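Local coordinates for protein UDP-N-acetylglucosamine pyrophosphorylase (Entamoeba histolytica, PDB 3OC9) that probably catalyses the transfer of a uridylyl group from UTP to N-acetylglucosamine 1-phosphate, giving UDP-N-acetylglucosamine and diphosphate, at residues A183-D195 / Q328-L340. Numbering follows the deposited sequence.
Sequences AHNVDNILCKDVD and QRFIEFSALKNSL
N188 is hydrogen-bonded through both ends of its side-chain amide to the backbone of 332-334. With CG anti to the backbone N (chi1 -175°), N188 ND2 donates to E332 O (3.0 Å, N-H...O angle 170°), which lies in the amide plane, and N188 OD1 accepts from S334 N (3.2 Å). L190 N closes an Asx turn on the same oxygen; it and S334 N reach N188 OD1 from opposite faces of the amide plane, neither on a lone pair, so three bonds fix the amide's rotation. Backbone bonds flank it: L336 N reaches D187 O at 2.9 Å and I189 N reaches S334 O at 3.3 Å, making N188 and A335 an isolated beta bridge.

The extended chain of E332 carries OE1 to K192 N (2.8 Å), which meets it from above the carboxylate plane. One water also donates to OE1 and to D193 O; another joins L190 O to I331 O. Beyond the segments, K212 bridges both E332 and D195, which probably eases their like charges.

D187 OD2 and K337 NZ make a long, doubtful salt bridge (3.6 Å) in one of two D187 conformers; K55, on OD1, is the stronger partner. Carbon-to-carbon packing adds to this: L190 CD1 lies against S334 CB at 3.8 Å, and K192 CE touches I331 CG2.

Five hydrogen bonds thus join the loop after strand 180-184 of this GT-A-like fold to the short helix starting at R329 and the extended chain beyond, setting their register at N188 and A335.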
loop_
_atom_site.group_PDB
_atom_site.type_symbol
_atom_site.label_atom_id
_atom_site.label_comp_id
_atom_site.label_asym_id
_atom_site.label_seq_id
_atom_site.Cartn_x
_atom_site.Cartn_y
_atom_site.Cartn_z
ATOM N N ALA A 183 -5.310 -2.917 -3.493
ATOM C CA ALA A 183 -5.239 -1.621 -2.784
ATOM C C ALA A 183 -4.123 -1.597 -1.728
ATOM O O ALA A 183 -4.087 -2.467 -0.845
ATOM C CB ALA A 183 -6.613 -1.301 -2.106
ATOM N N HIS A 184 -3.208 -0.626 -1.810
ATOM C CA HIS A 184 -2.158 -0.533 -0.780
ATOM C C HIS A 184 -1.769 0.887 -0.349
ATOM O O HIS A 184 -2.198 1.832 -0.983
ATOM C CB HIS A 184 -0.928 -1.338 -1.202
ATOM C CG HIS A 184 -0.149 -0.765 -2.346
ATOM N ND1 HIS A 184 0.723 0.298 -2.204
ATOM C CD2 HIS A 184 0.006 -1.205 -3.617
ATOM C CE1 HIS A 184 1.333 0.526 -3.353
ATOM N NE2 HIS A 184 0.922 -0.382 -4.227
ATOM N N ASN A 185 -0.935 1.024 0.692
ATOM C CA ASN A 185 -0.526 2.348 1.212
ATOM C C ASN A 185 0.715 2.880 0.492
ATOM O O ASN A 185 1.524 2.098 -0.010
ATOM C CB ASN A 185 -0.303 2.291 2.737
ATOM N N VAL A 186 0.861 4.202 0.440
ATOM C CA VAL A 186 1.936 4.858 -0.323
ATOM C C VAL A 186 3.355 4.738 0.315
ATOM O O VAL A 186 4.368 4.927 -0.366
ATOM C CB VAL A 186 1.548 6.356 -0.608
ATOM C CG1 VAL A 186 1.704 7.227 0.634
ATOM C CG2 VAL A 186 2.345 6.916 -1.791
ATOM N N ASP A 187 3.415 4.354 1.591
ATOM C CA ASP A 187 4.670 4.403 2.361
ATOM C C ASP A 187 5.596 3.181 2.167
ATOM O O ASP A 187 6.785 3.249 2.501
ATOM C CB ASP A 187 4.361 4.600 3.860
ATOM C CG ASP A 187 3.675 5.942 4.165
ATOM O OD1 ASP A 187 3.612 6.822 3.284
ATOM O OD2 ASP A 187 3.202 6.126 5.307
ATOM N N ASN A 188 5.065 2.058 1.663
ATOM C CA ASN A 188 5.892 0.814 1.506
ATOM C C ASN A 188 6.620 0.701 0.153
ATOM O O ASN A 188 6.026 0.334 -0.860
ATOM C CB ASN A 188 5.036 -0.445 1.776
ATOM C CG ASN A 188 5.840 -1.771 1.750
ATOM O OD1 ASN A 188 7.055 -1.820 1.454
ATOM N ND2 ASN A 188 5.134 -2.866 2.060
ATOM N N ILE A 189 7.918 1.017 0.156
ATOM C CA ILE A 189 8.714 1.142 -1.075
ATOM C C ILE A 189 8.882 -0.214 -1.828
ATOM O O ILE A 189 8.973 -0.256 -3.067
ATOM C CB ILE A 189 10.122 1.802 -0.739
ATOM C CG1 ILE A 189 9.950 3.127 0.060
ATOM C CG2 ILE A 189 11.011 1.963 -1.985
ATOM C CD1 ILE A 189 8.990 4.183 -0.562
ATOM N N LEU A 190 8.874 -1.313 -1.083
ATOM C CA LEU A 190 9.053 -2.657 -1.685
ATOM C C LEU A 190 7.777 -3.336 -2.206
ATOM O O LEU A 190 7.856 -4.468 -2.717
ATOM C CB LEU A 190 9.808 -3.589 -0.718
ATOM C CG LEU A 190 11.211 -3.107 -0.288
ATOM C CD1 LEU A 190 11.872 -4.066 0.685
ATOM C CD2 LEU A 190 12.129 -2.896 -1.490
ATOM N N CYS A 191 6.615 -2.673 -2.085
ATOM C CA CYS A 191 5.342 -3.281 -2.529
ATOM C C CYS A 191 5.366 -3.819 -3.984
ATOM O O CYS A 191 5.846 -3.126 -4.909
ATOM C CB CYS A 191 4.173 -2.309 -2.312
ATOM S SG CYS A 191 2.518 -3.008 -2.643
ATOM N N LYS A 192 4.860 -5.043 -4.187
ATOM C CA LYS A 192 4.826 -5.639 -5.541
ATOM C C LYS A 192 3.651 -5.128 -6.440
ATOM O O LYS A 192 3.519 -5.541 -7.589
ATOM C CB LYS A 192 4.847 -7.194 -5.479
ATOM C CG LYS A 192 6.204 -7.841 -5.039
ATOM C CD LYS A 192 6.046 -9.397 -5.006
ATOM C CE LYS A 192 7.369 -10.134 -4.673
ATOM N NZ LYS A 192 7.161 -11.654 -4.701
ATOM N N ASP A 193 2.797 -4.239 -5.924
ATOM C CA ASP A 193 1.696 -3.670 -6.742
ATOM C C ASP A 193 0.743 -4.783 -7.209
ATOM O O ASP A 193 0.295 -5.559 -6.351
ATOM C CB ASP A 193 2.245 -2.741 -7.864
ATOM C CG ASP A 193 2.992 -1.509 -7.293
ATOM O OD1 ASP A 193 2.527 -0.941 -6.282
ATOM O OD2 ASP A 193 4.041 -1.090 -7.836
ATOM N N VAL A 194 0.442 -4.900 -8.512
ATOM C CA VAL A 194 -0.482 -5.964 -9.001
ATOM C C VAL A 194 0.281 -7.317 -9.137
ATOM O O VAL A 194 0.650 -7.749 -10.241
ATOM C CB VAL A 194 -1.261 -5.528 -10.312
ATOM C CG1 VAL A 194 -2.305 -6.594 -10.754
ATOM C CG2 VAL A 194 -1.963 -4.178 -10.114
ATOM N N ASP A 195 0.513 -7.968 -7.987
ATOM C CA ASP A 195 1.396 -9.156 -7.865
ATOM C C ASP A 195 0.747 -10.371 -8.564
ATOM O O ASP A 195 -0.291 -10.842 -8.098
ATOM C CB ASP A 195 1.625 -9.441 -6.350
ATOM C CG ASP A 195 2.497 -10.683 -6.073
ATOM O OD1 ASP A 195 3.068 -11.241 -7.028
ATOM O OD2 ASP A 195 2.595 -11.117 -4.885
ATOM N N GLN A 328 7.172 -12.440 3.315
ATOM C CA GLN A 328 8.406 -12.258 4.094
ATOM C C GLN A 328 8.754 -10.769 4.179
ATOM O O GLN A 328 8.665 -10.063 3.176
ATOM C CB GLN A 328 9.564 -13.003 3.427
ATOM C CG GLN A 328 9.388 -14.519 3.399
ATOM C CD GLN A 328 9.146 -15.099 4.788
ATOM O OE1 GLN A 328 10.008 -15.007 5.667
ATOM N NE2 GLN A 328 7.965 -15.690 4.995
ATOM N N ARG A 329 9.156 -10.291 5.364
ATOM C CA ARG A 329 9.494 -8.860 5.514
ATOM C C ARG A 329 10.655 -8.512 4.573
ATOM O O ARG A 329 10.694 -7.420 4.001
ATOM C CB ARG A 329 9.861 -8.496 6.978
ATOM C CG ARG A 329 8.726 -8.762 8.010
ATOM C CD ARG A 329 9.152 -8.499 9.482
ATOM N NE ARG A 329 8.183 -9.064 10.437
ATOM C CZ ARG A 329 7.398 -8.355 11.236
ATOM N NH1 ARG A 329 7.450 -7.027 11.244
ATOM N NH2 ARG A 329 6.557 -8.987 12.051
ATOM N N PHE A 330 11.594 -9.447 4.404
ATOM C CA PHE A 330 12.811 -9.183 3.606
ATOM C C PHE A 330 12.479 -8.922 2.113
ATOM O O PHE A 330 13.206 -8.215 1.396
ATOM C CB PHE A 330 13.807 -10.352 3.811
ATOM C CG PHE A 330 15.053 -10.269 2.975
ATOM C CD1 PHE A 330 16.215 -9.671 3.486
ATOM C CD2 PHE A 330 15.093 -10.828 1.695
ATOM C CE1 PHE A 330 17.380 -9.594 2.722
ATOM C CE2 PHE A 330 16.263 -10.751 0.922
ATOM C CZ PHE A 330 17.407 -10.137 1.437
ATOM N N ILE A 331 11.365 -9.501 1.660
ATOM C CA ILE A 331 10.925 -9.405 0.265
ATOM C C ILE A 331 9.964 -8.204 0.013
ATOM O O ILE A 331 10.101 -7.494 -1.001
ATOM C CB ILE A 331 10.212 -10.739 -0.185
ATOM C CG1 ILE A 331 11.119 -11.978 0.017
ATOM C CG2 ILE A 331 9.595 -10.633 -1.611
ATOM C CD1 ILE A 331 12.264 -12.149 -1.012
ATOM N N GLU A 332 8.992 -7.981 0.903
ATOM C CA GLU A 332 7.896 -7.007 0.588
ATOM C C GLU A 332 7.463 -6.070 1.742
ATOM O O GLU A 332 6.313 -5.595 1.747
ATOM C CB GLU A 332 6.671 -7.722 -0.074
ATOM C CG GLU A 332 5.777 -6.803 -0.976
ATOM C CD GLU A 332 4.497 -7.454 -1.561
ATOM O OE1 GLU A 332 3.706 -6.709 -2.200
ATOM O OE2 GLU A 332 4.252 -8.675 -1.380
ATOM N N PHE A 333 8.362 -5.749 2.690
ATOM C CA PHE A 333 8.026 -4.708 3.720
ATOM C C PHE A 333 9.199 -3.814 4.194
ATOM O O PHE A 333 9.996 -4.235 5.028
ATOM C CB PHE A 333 7.301 -5.318 4.943
ATOM C CG PHE A 333 6.761 -4.271 5.914
ATOM C CD1 PHE A 333 5.553 -3.636 5.671
ATOM C CD2 PHE A 333 7.500 -3.908 7.054
ATOM C CE1 PHE A 333 5.064 -2.648 6.554
ATOM C CE2 PHE A 333 7.029 -2.915 7.941
ATOM C CZ PHE A 333 5.811 -2.293 7.688
ATOM N N SER A 334 9.276 -2.575 3.692
ATOM C CA SER A 334 10.197 -1.544 4.256
ATOM C C SER A 334 9.565 -0.157 4.077
ATOM O O SER A 334 9.476 0.332 2.949
ATOM C CB SER A 334 11.591 -1.610 3.597
ATOM O OG SER A 334 12.542 -0.768 4.269
ATOM N N ALA A 335 9.102 0.457 5.177
ATOM C CA ALA A 335 8.280 1.692 5.098
ATOM C C ALA A 335 9.088 2.980 5.258
ATOM O O ALA A 335 10.066 2.994 6.001
ATOM C CB ALA A 335 7.172 1.667 6.119
ATOM N N LEU A 336 8.651 4.048 4.584
ATOM C CA LEU A 336 9.227 5.410 4.766
ATOM C C LEU A 336 8.236 6.317 5.498
ATOM O O LEU A 336 7.198 6.705 4.923
ATOM C CB LEU A 336 9.625 6.044 3.424
ATOM C CG LEU A 336 10.154 7.499 3.488
ATOM C CD1 LEU A 336 11.450 7.605 4.306
ATOM C CD2 LEU A 336 10.341 8.128 2.084
ATOM N N LYS A 337 8.554 6.651 6.756
ATOM C CA LYS A 337 7.649 7.408 7.640
ATOM C C LYS A 337 8.278 8.620 8.357
ATOM O O LYS A 337 7.573 9.602 8.649
ATOM C CB LYS A 337 6.999 6.484 8.672
ATOM C CG LYS A 337 6.007 5.500 8.059
ATOM C CD LYS A 337 5.488 4.489 9.060
ATOM C CE LYS A 337 4.162 3.911 8.585
ATOM N NZ LYS A 337 3.074 4.943 8.670
ATOM N N ASN A 338 9.584 8.547 8.632
ATOM C CA ASN A 338 10.287 9.537 9.471
ATOM C C ASN A 338 11.486 10.211 8.775
ATOM O O ASN A 338 12.072 9.664 7.824
ATOM C CB ASN A 338 10.787 8.867 10.773
ATOM C CG ASN A 338 9.683 8.187 11.570
ATOM O OD1 ASN A 338 8.642 8.787 11.881
ATOM N ND2 ASN A 338 9.916 6.916 11.931
ATOM N N SER A 339 11.862 11.400 9.252
ATOM C CA SER A 339 13.123 12.036 8.866
ATOM C C SER A 339 14.302 11.307 9.529
ATOM O O SER A 339 14.097 10.382 10.320
ATOM C CB SER A 339 13.132 13.515 9.295
ATOM O OG SER A 339 13.165 13.621 10.709
ATOM N N LEU A 340 15.524 11.747 9.224
ATOM C CA LEU A 340 16.745 11.152 9.796
ATOM C C LEU A 340 17.014 11.522 11.271
ATOM O O LEU A 340 18.025 11.092 11.858
ATOM C CB LEU A 340 17.972 11.462 8.916
ATOM C CG LEU A 340 18.082 10.790 7.536
ATOM C CD1 LEU A 340 19.322 11.261 6.792
ATOM C CD2 LEU A 340 18.093 9.260 7.652
HETATM O O HOH W 1 9.744 -6.503 -3.629
HETATM O O HOH W 2 1.353 -6.904 -3.901
#